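Local coordinates for protein APL1 (Anopheles gambiae, PDB 3O6N) that forms a heterodimeric complex with the leucine-rich repeat protein LRIM1 and thereby probably regulates complement-like immunity in the mosquito, at residues A[361-365]-A[366-370]; A[323-327]-A[328-332]; A[380-384]-A[385-389]. All blocks are in the same frame, centred on the assembly; numbering follows the deposited sequence.

Contact 1 of 3, residues A[361-365]-A[366-370]; sequences RNVAR and PAVDD. With NAG (2-acetamido-2-deoxy-beta-D-glucopyranose), chain D.
In the loop between helix 353-359 and strand 380-382, within the C-terminal cap of this leucine-rich repeat solenoid, the chain doubles back between Ala364 and Val368 around a cis peptide bond at Pro366, a compact case of a turn held by both backbone and side chain. Val368 N donates to Ala364 O at 2.8 Å, with a nearly straight N-H...O angle of 175°, although the donor stands tilted from the carbonyl plane. Val363, with its side chain directed at residues 366-370, meets two apolar partners: its CG2 lies 4.1 Å from Ala367 CB, while CG1 faces Val368 CG2, the two valines crossing at about a right angle. The Arg365 chain runs extended from CG to NE, past Val368, its CG 3.4 Å from Val368 O. This carries the guanidinium to the carbonyl of Asp370, where NH2 donates to Asp370 O at 2.9 Å, in the carbonyl plane and near the guanidinium plane; NE adds a weak bond to the same oxygen. Val368 CG1 sits offset toward the rim of the group, which leaves the guanidinium with a carbonyl at its edge and a methyl over one face. Further along, Asp369 OD1 accepts a weak bond from N2 of the attached sugar NAG at 3.4 Å. Around this turn, Arg365 NH1 reaches His383 O in the hairpin of strands 380-382 and 385-388. Ala367 and Asp369 bond through their backbones to Leu344 of strand 343-345, and the carboxylate of Asp370 is held by Ser347 OG and Leu346 N.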
ATOM      1  N   ARG A 361     -21.442  11.625 -32.570  1.00 19.49           N
ATOM      2  CA  ARG A 361     -21.067  12.721 -33.454  1.00 16.58           C
ATOM      3  C   ARG A 361     -19.720  13.303 -33.014  1.00 20.49           C
ATOM      4  O   ARG A 361     -19.009  13.923 -33.809  1.00 20.28           O
ATOM      5  CB  ARG A 361     -22.138  13.816 -33.450  1.00 19.29           C
ATOM      6  CG  ARG A 361     -23.488  13.369 -34.000  1.00 20.52           C
ATOM      7  CD  ARG A 361     -24.461  14.541 -34.060  1.00 22.21           C
ATOM      8  NE  ARG A 361     -24.060  15.525 -35.063  1.00 23.65           N
ATOM      9  CZ  ARG A 361     -24.527  16.768 -35.123  1.00 34.91           C
ATOM     10  NH1 ARG A 361     -25.408  17.191 -34.228  1.00 37.20           N
ATOM     11  NH2 ARG A 361     -24.106  17.591 -36.073  1.00 36.19           N
ATOM     12  N   ASN A 362     -19.372  13.087 -31.746  1.00 14.62           N
ATOM     13  CA  ASN A 362     -18.170  13.691 -31.160  1.00 15.29           C
ATOM     14  C   ASN A 362     -17.130  12.712 -30.623  1.00 20.70           C
ATOM     15  O   ASN A 362     -16.037  13.119 -30.230  1.00 19.18           O
ATOM     16  CB  ASN A 362     -18.556  14.670 -30.050  1.00 17.84           C
ATOM     17  CG  ASN A 362     -19.350  15.845 -30.569  1.00 23.18           C
ATOM     18  OD1 ASN A 362     -19.056  16.384 -31.637  1.00 28.31           O
ATOM     19  ND2 ASN A 362     -20.368  16.246 -29.822  1.00 24.44           N
ATOM     20  N   VAL A 363     -17.469  11.431 -30.586  1.00 17.90           N
ATOM     21  CA  VAL A 363     -16.521  10.420 -30.122  1.00 15.44           C
ATOM     22  C   VAL A 363     -16.794   9.112 -30.857  1.00 20.42           C
ATOM     23  O   VAL A 363     -17.912   8.871 -31.312  1.00 19.62           O
ATOM     24  CB  VAL A 363     -16.612  10.218 -28.591  1.00 17.69           C
ATOM     25  CG1 VAL A 363     -17.848   9.419 -28.223  1.00 18.14           C
ATOM     26  CG2 VAL A 363     -15.344   9.546 -28.049  1.00 18.04           C
ATOM     27  N   ALA A 364     -15.767   8.281 -30.989  1.00 16.54           N
ATOM     28  CA  ALA A 364     -15.907   7.007 -31.685  1.00 18.93           C
ATOM     29  C   ALA A 364     -14.849   6.018 -31.221  1.00 16.76           C
ATOM     30  O   ALA A 364     -14.173   6.244 -30.217  1.00 18.01           O
ATOM     31  CB  ALA A 364     -15.824   7.213 -33.192  1.00 19.01           C
ATOM     32  N   ARG A 365     -14.717   4.917 -31.950  1.00 19.41           N
ATOM     33  CA  ARG A 365     -13.700   3.925 -31.640  1.00 18.95           C
ATOM     34  C   ARG A 365     -12.429   4.233 -32.420  1.00 19.73           C
ATOM     35  O   ARG A 365     -12.494   4.718 -33.546  1.00 20.75           O
ATOM     36  CB  ARG A 365     -14.221   2.519 -31.938  1.00 18.44           C
ATOM     37  CG  ARG A 365     -15.424   2.173 -31.076  1.00 18.40           C
ATOM     38  CD  ARG A 365     -15.909   0.748 -31.246  1.00 16.52           C
ATOM     39  NE  ARG A 365     -16.893   0.441 -30.212  1.00 19.21           N
ATOM     40  CZ  ARG A 365     -18.159   0.847 -30.241  1.00 24.79           C
ATOM     41  NH1 ARG A 365     -18.602   1.569 -31.265  1.00 22.80           N
ATOM     42  NH2 ARG A 365     -18.981   0.532 -29.247  1.00 17.29           N
ATOM     43  N   PRO A 366     -11.262   3.928 -31.832  1.00 17.00           N
ATOM     44  CA  PRO A 366     -11.114   3.155 -30.596  1.00 18.76           C
ATOM     45  C   PRO A 366     -11.065   3.962 -29.289  1.00 18.41           C
ATOM     46  O   PRO A 366     -10.751   3.371 -28.259  1.00 16.53           O
ATOM     47  CB  PRO A 366      -9.772   2.449 -30.808  1.00 21.76           C
ATOM     48  CG  PRO A 366      -8.976   3.449 -31.588  1.00 20.81           C
ATOM     49  CD  PRO A 366      -9.963   4.170 -32.486  1.00 18.39           C
ATOM     50  N   ALA A 367     -11.356   5.258 -29.314  1.00 18.63           N
ATOM     51  CA  ALA A 367     -11.435   6.019 -28.063  1.00 19.82           C
ATOM     52  C   ALA A 367     -12.448   5.339 -27.149  1.00 21.62           C
ATOM     53  O   ALA A 367     -12.163   5.058 -25.982  1.00 20.26           O
ATOM     54  CB  ALA A 367     -11.818   7.466 -28.321  1.00 21.13           C
ATOM     55  N   VAL A 368     -13.634   5.071 -27.693  1.00 16.03           N
ATOM     56  CA  VAL A 368     -14.587   4.182 -27.044  1.00 12.76           C
ATOM     57  C   VAL A 368     -13.989   2.784 -27.044  1.00 16.73           C
ATOM     58  O   VAL A 368     -13.776   2.187 -28.099  1.00 17.05           O
ATOM     59  CB  VAL A 368     -15.948   4.179 -27.764  1.00 16.64           C
ATOM     60  CG1 VAL A 368     -16.868   3.131 -27.153  1.00 14.58           C
ATOM     61  CG2 VAL A 368     -16.587   5.569 -27.683  1.00 16.42           C
ATOM     62  N   ASP A 369     -13.718   2.265 -25.852  1.00 15.69           N
ATOM     63  CA  ASP A 369     -12.890   1.072 -25.709  1.00 16.67           C
ATOM     64  C   ASP A 369     -13.682  -0.227 -25.748  1.00 18.93           C
ATOM     65  O   ASP A 369     -13.107  -1.303 -25.922  1.00 20.75           O
ATOM     66  CB  ASP A 369     -12.093   1.146 -24.403  1.00 16.69           C
ATOM     67  CG  ASP A 369     -11.087   0.022 -24.272  1.00 26.70           C
ATOM     68  OD1 ASP A 369     -10.148  -0.028 -25.094  1.00 28.07           O
ATOM     69  OD2 ASP A 369     -11.232  -0.808 -23.351  1.00 29.21           O
ATOM     70  N   ASP A 370     -15.000  -0.134 -25.601  1.00 17.26           N
ATOM     71  CA  ASP A 370     -15.811  -1.341 -25.497  1.00 16.00           C
ATOM     72  C   ASP A 370     -17.088  -1.324 -26.338  1.00 17.55           C
ATOM     73  O   ASP A 370     -17.355  -0.375 -27.076  1.00 19.66           O
ATOM     74  CB  ASP A 370     -16.134  -1.646 -24.028  1.00 17.24           C
ATOM     75  CG  ASP A 370     -16.934  -0.540 -23.355  1.00 16.90           C
ATOM     76  OD1 ASP A 370     -17.065   0.554 -23.942  1.00 16.69           O
ATOM     77  OD2 ASP A 370     -17.423  -0.769 -22.227  1.00 17.96           O
TER
HETATM   78  C1  NAG D1004      -8.807   2.142 -21.930  1.00 48.40           C
HETATM   79  C2  NAG D1004      -7.543   1.367 -22.300  1.00 54.92           C
HETATM   80  C3  NAG D1004      -7.599  -0.089 -21.851  1.00 58.68           C
HETATM   81  C4  NAG D1004      -8.101  -0.212 -20.420  1.00 60.35           C
HETATM   82  C5  NAG D1004      -9.380   0.591 -20.226  1.00 59.83           C
HETATM   83  C6  NAG D1004      -9.846   0.516 -18.775  1.00 63.43           C
HETATM   84  C7  NAG D1004      -6.315   2.073 -24.272  1.00 62.06           C
HETATM   85  C8  NAG D1004      -6.302   2.179 -25.768  1.00 62.52           C
HETATM   86  N2  NAG D1004      -7.340   1.418 -23.734  1.00 58.77           N
HETATM   87  O3  NAG D1004      -6.309  -0.653 -21.938  1.00 59.62           O
HETATM   88  O4  NAG D1004      -8.347  -1.570 -20.127  1.00 61.69           O
HETATM   89  O5  NAG D1004      -9.164   1.941 -20.578  1.00 53.85           O
HETATM   90  O6  NAG D1004     -11.051  -0.213 -18.699  1.00 65.64           O
HETATM   91  O7  NAG D1004      -5.413   2.574 -23.602  1.00 63.50           O

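Contact 2 of 3, residues A[323-327]-A[328-332]; sequences LYLDH and NSIVT. With NAG (2-acetamido-2-deoxy-beta-D-glucopyranose), chain D.
Asn328 folds its amide back onto the carbonyl of Leu325 in the bend that follows strand 322-324, at the asparagine position of the leucine-rich repeat consensus LxxLxLxxNxL, whose last apolar position is Ile330. The case illustrates how a buried amide can support a solenoid turn. With Asn328 CG anti to its carbonyl carbon (chi1 -78°), ND2 turns back along the chain and donates to Leu325 O at 3.0 Å, with an N-H...O angle of 166°. The oxygen lies in the amide plane, yet the nitrogen stands well above the carbonyl plane, so the bond does not follow a lone pair. The same ND2 also donates to Leu302 O, and OD1 accepts from Leu307 N, both in the preceding coil. This buried amide is thus gripped at both ends, which fixes its rotation.

Two residues on from the asparagine, the Ile330 side chain crosses that of Leu325 at about a right angle. Placing CG1 beside the backbone N (chi1 -64°) and continuing nearly extended, Ile330 brings CD1 to 3.9 Å from Leu325 CB and 4.1 Å from Leu325 CD2. At the corner of the turn, Asp326 and His327 pair as neighbours: His327 ND1 donates to Asp326 OD2 at 2.7 Å, close to the ring plane and onto the anti lone pair of the carboxylate. Asp326 OD1 is meanwhile hydrogen-bonded to Thr345 OG1, while the imidazole stacks with His304 and His348. Tyr324 extends from the strand toward the attached sugar; its ring meets NAG O5 obliquely, CE1 lying 3.2 Å from that oxygen, and its hydroxyl OH donates to NAG O5 at 3.2 Å.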
ATOM      1  N   LEU A 323     -12.617   8.117 -18.919  1.00 15.37           N
ATOM      2  CA  LEU A 323     -13.874   8.008 -18.185  1.00 14.22           C
ATOM      3  C   LEU A 323     -14.438   6.603 -18.337  1.00 16.98           C
ATOM      4  O   LEU A 323     -14.637   6.127 -19.450  1.00 17.25           O
ATOM      5  CB  LEU A 323     -14.888   9.038 -18.697  1.00 13.91           C
ATOM      6  CG  LEU A 323     -16.301   8.974 -18.112  1.00 13.65           C
ATOM      7  CD1 LEU A 323     -16.248   9.188 -16.603  1.00 12.42           C
ATOM      8  CD2 LEU A 323     -17.200  10.017 -18.775  1.00 17.70           C
ATOM      9  N   TYR A 324     -14.698   5.936 -17.220  1.00 13.97           N
ATOM     10  CA  TYR A 324     -15.217   4.576 -17.274  1.00 13.31           C
ATOM     11  C   TYR A 324     -16.623   4.508 -16.714  1.00 15.38           C
ATOM     12  O   TYR A 324     -16.822   4.700 -15.516  1.00 14.16           O
ATOM     13  CB  TYR A 324     -14.286   3.619 -16.530  1.00 14.66           C
ATOM     14  CG  TYR A 324     -12.849   3.738 -16.980  1.00 21.04           C
ATOM     15  CD1 TYR A 324     -12.490   3.466 -18.296  1.00 26.43           C
ATOM     16  CD2 TYR A 324     -11.851   4.127 -16.095  1.00 24.96           C
ATOM     17  CE1 TYR A 324     -11.182   3.582 -18.717  1.00 30.73           C
ATOM     18  CE2 TYR A 324     -10.534   4.238 -16.510  1.00 27.37           C
ATOM     19  CZ  TYR A 324     -10.208   3.964 -17.820  1.00 30.56           C
ATOM     20  OH  TYR A 324      -8.902   4.076 -18.241  1.00 29.30           O
ATOM     21  N   LEU A 325     -17.595   4.237 -17.587  1.00 13.40           N
ATOM     22  CA  LEU A 325     -18.999   4.222 -17.191  1.00 16.02           C
ATOM     23  C   LEU A 325     -19.622   2.835 -17.313  1.00 17.68           C
ATOM     24  O   LEU A 325     -20.779   2.638 -16.947  1.00 14.02           O
ATOM     25  CB  LEU A 325     -19.807   5.210 -18.045  1.00 14.12           C
ATOM     26  CG  LEU A 325     -19.398   6.675 -17.928  1.00 13.67           C
ATOM     27  CD1 LEU A 325     -20.193   7.542 -18.901  1.00 18.68           C
ATOM     28  CD2 LEU A 325     -19.591   7.152 -16.494  1.00 15.16           C
ATOM     29  N   ASP A 326     -18.859   1.878 -17.836  1.00 17.53           N
ATOM     30  CA  ASP A 326     -19.392   0.543 -18.090  1.00 13.24           C
ATOM     31  C   ASP A 326     -19.973  -0.084 -16.825  1.00 15.57           C
ATOM     32  O   ASP A 326     -19.560   0.234 -15.709  1.00 17.77           O
ATOM     33  CB  ASP A 326     -18.311  -0.368 -18.693  1.00 12.91           C
ATOM     34  CG  ASP A 326     -17.164  -0.625 -17.730  1.00 16.78           C
ATOM     35  OD1 ASP A 326     -16.234   0.209 -17.676  1.00 16.78           O
ATOM     36  OD2 ASP A 326     -17.203  -1.654 -17.024  1.00 15.67           O
ATOM     37  N   HIS A 327     -20.943  -0.970 -17.016  1.00 14.57           N
ATOM     38  CA  HIS A 327     -21.575  -1.703 -15.920  1.00 11.59           C
ATOM     39  C   HIS A 327     -22.312  -0.811 -14.917  1.00 15.14           C
ATOM     40  O   HIS A 327     -22.050  -0.836 -13.715  1.00 19.04           O
ATOM     41  CB  HIS A 327     -20.580  -2.642 -15.238  1.00 13.98           C
ATOM     42  CG  HIS A 327     -20.131  -3.767 -16.116  1.00 19.57           C
ATOM     43  ND1 HIS A 327     -19.068  -3.655 -16.986  1.00 19.41           N
ATOM     44  CD2 HIS A 327     -20.615  -5.022 -16.273  1.00 20.56           C
ATOM     45  CE1 HIS A 327     -18.912  -4.794 -17.636  1.00 22.46           C
ATOM     46  NE2 HIS A 327     -19.836  -5.641 -17.220  1.00 21.05           N
ATOM     47  N   ASN A 328     -23.237  -0.021 -15.445  1.00 14.95           N
ATOM     48  CA  ASN A 328     -24.203   0.715 -14.645  1.00 14.88           C
ATOM     49  C   ASN A 328     -25.565   0.548 -15.310  1.00 18.28           C
ATOM     50  O   ASN A 328     -25.787  -0.431 -16.026  1.00 16.97           O
ATOM     51  CB  ASN A 328     -23.821   2.194 -14.551  1.00 14.75           C
ATOM     52  CG  ASN A 328     -22.696   2.448 -13.559  1.00 15.50           C
ATOM     53  OD1 ASN A 328     -22.933   2.564 -12.360  1.00 18.90           O
ATOM     54  ND2 ASN A 328     -21.469   2.541 -14.059  1.00 16.18           N
ATOM     55  N   SER A 329     -26.477   1.485 -15.069  1.00 16.41           N
ATOM     56  CA  SER A 329     -27.768   1.485 -15.763  1.00 17.54           C
ATOM     57  C   SER A 329     -28.029   2.844 -16.406  1.00 15.10           C
ATOM     58  O   SER A 329     -29.164   3.350 -16.408  1.00 17.29           O
ATOM     59  CB  SER A 329     -28.903   1.110 -14.806  1.00 23.45           C
ATOM     60  OG  SER A 329     -28.737  -0.212 -14.318  1.00 19.18           O
ATOM     61  N   ILE A 330     -26.973   3.422 -16.967  1.00 17.39           N
ATOM     62  CA  ILE A 330     -27.017   4.784 -17.498  1.00 16.23           C
ATOM     63  C   ILE A 330     -27.832   4.884 -18.787  1.00 16.26           C
ATOM     64  O   ILE A 330     -27.718   4.035 -19.675  1.00 17.77           O
ATOM     65  CB  ILE A 330     -25.591   5.318 -17.725  1.00 16.92           C
ATOM     66  CG1 ILE A 330     -24.862   5.417 -16.382  1.00 17.12           C
ATOM     67  CG2 ILE A 330     -25.632   6.665 -18.427  1.00 17.84           C
ATOM     68  CD1 ILE A 330     -23.350   5.552 -16.498  1.00 15.58           C
ATOM     69  N   VAL A 331     -28.646   5.930 -18.886  0.56 16.72           N
ATOM     70  CA  VAL A 331     -29.547   6.094 -20.021  0.56 17.49           C
ATOM     71  C   VAL A 331     -29.037   7.095 -21.057  0.56 17.55           C
ATOM     72  O   VAL A 331     -29.252   6.919 -22.254  0.56 20.66           O
ATOM     73  CB  VAL A 331     -30.951   6.510 -19.550  0.56 17.73           C
ATOM     74  CG1 VAL A 331     -31.605   5.372 -18.786  0.56 20.62           C
ATOM     75  CG2 VAL A 331     -30.870   7.759 -18.689  0.56 16.36           C
ATOM     76  N   THR A 332     -28.361   8.144 -20.599  1.00 16.80           N
ATOM     77  CA  THR A 332     -27.838   9.160 -21.509  1.00 19.27           C
ATOM     78  C   THR A 332     -26.447   9.666 -21.127  1.00 18.50           C
ATOM     79  O   THR A 332     -26.028   9.585 -19.973  1.00 20.55           O
ATOM     80  CB  THR A 332     -28.775  10.384 -21.604  1.00 22.34           C
ATOM     81  OG1 THR A 332     -28.848  11.030 -20.330  1.00 20.30           O
ATOM     82  CG2 THR A 332     -30.175   9.975 -22.038  1.00 18.10           C
TER
HETATM   83  C1  NAG D1004      -8.807   2.142 -21.930  1.00 48.40           C
HETATM   84  C2  NAG D1004      -7.543   1.367 -22.300  1.00 54.92           C
HETATM   85  C3  NAG D1004      -7.599  -0.089 -21.851  1.00 58.68           C
HETATM   86  C4  NAG D1004      -8.101  -0.212 -20.420  1.00 60.35           C
HETATM   87  C5  NAG D1004      -9.380   0.591 -20.226  1.00 59.83           C
HETATM   88  C6  NAG D1004      -9.846   0.516 -18.775  1.00 63.43           C
HETATM   89  C7  NAG D1004      -6.315   2.073 -24.272  1.00 62.06           C
HETATM   90  C8  NAG D1004      -6.302   2.179 -25.768  1.00 62.52           C
HETATM   91  N2  NAG D1004      -7.340   1.418 -23.734  1.00 58.77           N
HETATM   92  O3  NAG D1004      -6.309  -0.653 -21.938  1.00 59.62           O
HETATM   93  O4  NAG D1004      -8.347  -1.570 -20.127  1.00 61.69           O
HETATM   94  O5  NAG D1004      -9.164   1.941 -20.578  1.00 53.85           O
HETATM   95  O6  NAG D1004     -11.051  -0.213 -18.699  1.00 65.64           O
HETATM   96  O7  NAG D1004      -5.413   2.574 -23.602  1.00 63.50           O

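Contact 3 of 3, residues A[380-384]-A[385-389]; sequences QLEHG and LCCKE
Strands 380-382 and 385-388 pair antiparallel but strongly twisted, their axes 115° apart, through a type I' turn from Glu382 to Leu385, with Gln380-Cys387 and Glu382-Leu385 as hydrogen-bonded pairs around the non-hydrogen-bonded pair Leu381-Cys386. Glu382 N donates to Leu385 O at 2.8 Å, almost straight at 172°, whereas the return bond from Leu385 N to Glu382 O is longer, at 3.2 Å, its donor standing above the carbonyl plane. His383 and Gly384 form the corner, both with positive phi.

On one face, Cys387 SG, set between its backbone N and carbonyl carbon, lies 3.4 Å from Glu382 CB. Beyond it, Gln380 extends its amide obliquely across the Glu389 side chain, the amide and carboxylate planes 56° apart. Glu382 OE1 and Glu389 OE1 both form salt bridges with Arg357 of helix 353-359, a shared cation that probably offsets the proximity of their like charges. On the other face, Leu381 CD2 packs 4.2 Å from Cys386 SG.

The adjacent cysteines, on opposite faces of the hairpin, are bonded to different partners, Cys386 to Cys375 and Cys387 to Cys353, consistent with the cysteine-rich cap (LRRCT) that ends many extracellular leucine-rich repeat domains.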
ATOM      1  N   GLN A 380     -31.538  -2.629 -29.403  1.00 24.17           N
ATOM      2  CA  GLN A 380     -30.800  -2.828 -30.641  1.00 23.71           C
ATOM      3  C   GLN A 380     -29.431  -2.181 -30.489  1.00 22.42           C
ATOM      4  O   GLN A 380     -29.214  -1.383 -29.577  1.00 20.97           O
ATOM      5  CB  GLN A 380     -31.548  -2.192 -31.817  1.00 25.45           C
ATOM      6  CG  GLN A 380     -31.635  -0.672 -31.727  1.00 27.57           C
ATOM      7  CD  GLN A 380     -32.371  -0.049 -32.900  1.00 35.12           C
ATOM      8  OE1 GLN A 380     -32.824  -0.747 -33.804  1.00 34.57           O
ATOM      9  NE2 GLN A 380     -32.489   1.274 -32.891  1.00 38.06           N
ATOM     10  N   LEU A 381     -28.507  -2.525 -31.379  1.00 22.65           N
ATOM     11  CA  LEU A 381     -27.187  -1.905 -31.368  1.00 17.93           C
ATOM     12  C   LEU A 381     -27.205  -0.546 -32.062  1.00 22.15           C
ATOM     13  O   LEU A 381     -27.716  -0.406 -33.180  1.00 23.65           O
ATOM     14  CB  LEU A 381     -26.159  -2.814 -32.039  1.00 26.76           C
ATOM     15  CG  LEU A 381     -25.777  -4.090 -31.289  1.00 24.71           C
ATOM     16  CD1 LEU A 381     -24.925  -4.984 -32.175  1.00 28.60           C
ATOM     17  CD2 LEU A 381     -25.043  -3.761 -29.992  1.00 17.56           C
ATOM     18  N   GLU A 382     -26.664   0.453 -31.373  1.00 20.89           N
ATOM     19  CA  GLU A 382     -26.435   1.772 -31.942  1.00 20.95           C
ATOM     20  C   GLU A 382     -24.963   2.078 -31.709  1.00 17.57           C
ATOM     21  O   GLU A 382     -24.524   2.218 -30.566  1.00 18.31           O
ATOM     22  CB  GLU A 382     -27.321   2.820 -31.261  1.00 26.17           C
ATOM     23  CG  GLU A 382     -27.197   4.229 -31.833  1.00 23.03           C
ATOM     24  CD  GLU A 382     -27.345   4.266 -33.345  1.00 25.33           C
ATOM     25  OE1 GLU A 382     -28.465   4.028 -33.849  1.00 23.80           O
ATOM     26  OE2 GLU A 382     -26.336   4.531 -34.030  1.00 26.05           O
ATOM     27  N   HIS A 383     -24.202   2.148 -32.795  1.00 19.45           N
ATOM     28  CA  HIS A 383     -22.757   2.302 -32.702  1.00 16.99           C
ATOM     29  C   HIS A 383     -22.150   1.286 -31.731  1.00 18.44           C
ATOM     30  O   HIS A 383     -21.318   1.628 -30.886  1.00 18.38           O
ATOM     31  CB  HIS A 383     -22.394   3.733 -32.308  1.00 19.74           C
ATOM     32  CG  HIS A 383     -22.816   4.757 -33.318  1.00 22.89           C
ATOM     33  ND1 HIS A 383     -22.344   4.763 -34.613  1.00 21.36           N
ATOM     34  CD2 HIS A 383     -23.663   5.809 -33.221  1.00 21.84           C
ATOM     35  CE1 HIS A 383     -22.883   5.774 -35.271  1.00 21.05           C
ATOM     36  NE2 HIS A 383     -23.687   6.424 -34.450  1.00 21.39           N
ATOM     37  N   GLY A 384     -22.591   0.037 -31.857  1.00 16.47           N
ATOM     38  CA  GLY A 384     -21.985  -1.076 -31.146  1.00 20.80           C
ATOM     39  C   GLY A 384     -22.428  -1.231 -29.702  1.00 20.66           C
ATOM     40  O   GLY A 384     -21.863  -2.029 -28.960  1.00 20.35           O
ATOM     41  N   LEU A 385     -23.444  -0.473 -29.305  1.00 19.22           N
ATOM     42  CA  LEU A 385     -23.918  -0.484 -27.922  1.00 17.75           C
ATOM     43  C   LEU A 385     -25.435  -0.658 -27.865  1.00 22.28           C
ATOM     44  O   LEU A 385     -26.165  -0.054 -28.650  1.00 19.44           O
ATOM     45  CB  LEU A 385     -23.509   0.815 -27.222  1.00 16.70           C
ATOM     46  CG  LEU A 385     -21.997   1.017 -27.078  1.00 18.19           C
ATOM     47  CD1 LEU A 385     -21.635   2.491 -27.038  1.00 16.86           C
ATOM     48  CD2 LEU A 385     -21.478   0.294 -25.844  1.00 20.90           C
ATOM     49  N   CYS A 386     -25.909  -1.481 -26.934  1.00 20.10           N
ATOM     50  CA  CYS A 386     -27.343  -1.731 -26.807  1.00 21.19           C
ATOM     51  C   CYS A 386     -28.109  -0.485 -26.392  1.00 17.99           C
ATOM     52  O   CYS A 386     -27.675   0.255 -25.512  1.00 19.57           O
ATOM     53  CB  CYS A 386     -27.607  -2.853 -25.802  1.00 20.27           C
ATOM     54  SG  CYS A 386     -26.968  -4.451 -26.321  1.00 23.78           S
ATOM     55  N   CYS A 387     -29.259  -0.263 -27.018  1.00 20.37           N
ATOM     56  CA  CYS A 387     -30.089   0.877 -26.664  1.00 19.15           C
ATOM     57  C   CYS A 387     -31.550   0.620 -27.000  1.00 18.87           C
ATOM     58  O   CYS A 387     -31.877  -0.257 -27.804  1.00 18.08           O
ATOM     59  CB  CYS A 387     -29.610   2.139 -27.380  1.00 19.28           C
ATOM     60  SG  CYS A 387     -29.849   2.086 -29.177  1.00 21.42           S
ATOM     61  N   LYS A 388     -32.428   1.396 -26.377  1.00 21.59           N
ATOM     62  CA  LYS A 388     -33.851   1.335 -26.680  1.00 24.51           C
ATOM     63  C   LYS A 388     -34.319   2.681 -27.223  1.00 26.47           C
ATOM     64  O   LYS A 388     -33.895   3.737 -26.746  1.00 22.00           O
ATOM     65  CB  LYS A 388     -34.641   0.963 -25.426  1.00 30.37           C
ATOM     66  CG  LYS A 388     -34.450   1.942 -24.281  1.00 40.96           C
ATOM     67  CD  LYS A 388     -34.870   1.342 -22.947  1.00 49.00           C
ATOM     68  CE  LYS A 388     -34.697   2.352 -21.818  1.00 46.35           C
ATOM     69  NZ  LYS A 388     -33.348   2.983 -21.828  1.00 39.17           N
ATOM     70  N   GLU A 389     -35.179   2.633 -28.237  1.00 29.97           N
ATOM     71  CA  GLU A 389     -35.755   3.835 -28.828  1.00 42.97           C
ATOM     72  C   GLU A 389     -36.948   4.297 -28.010  1.00 53.33           C
ATOM     73  O   GLU A 389     -37.737   3.478 -27.539  1.00 56.18           O
ATOM     74  CB  GLU A 389     -36.214   3.548 -30.257  1.00 42.36           C
ATOM     75  CG  GLU A 389     -35.117   3.058 -31.177  1.00 48.76           C
ATOM     76  CD  GLU A 389     -34.510   4.171 -32.005  1.00 51.69           C
ATOM     77  OE1 GLU A 389     -34.070   3.878 -33.134  1.00 60.01           O
ATOM     78  OE2 GLU A 389     -34.474   5.330 -31.539  1.00 44.02           O
TER

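Overall arrangement
The three contacts follow one another toward the C-terminus, their centres about 14 Å apart, and show how the last coils of a solenoid are joined to a cap. Contact 2 belongs to the coil of strand 322-324, one before the last parallel strand, 343-345; contacts 1 and 3 lie in the closing region. Contact 1 bridges the other two: Arg365 NH1 lies 2.7 Å from His383 O of contact 3, and Asp370 OD2 packs 3.7 Å from Asp326 CB of contact 2. Between contacts 2 and 3 the touch is slighter, Val331 CG1 to Lys388 NZ at 4.2 Å. Contacts 1 and 2 share the attached NAG; the side chain of Leu385 is about 13 Å from a bound NAG.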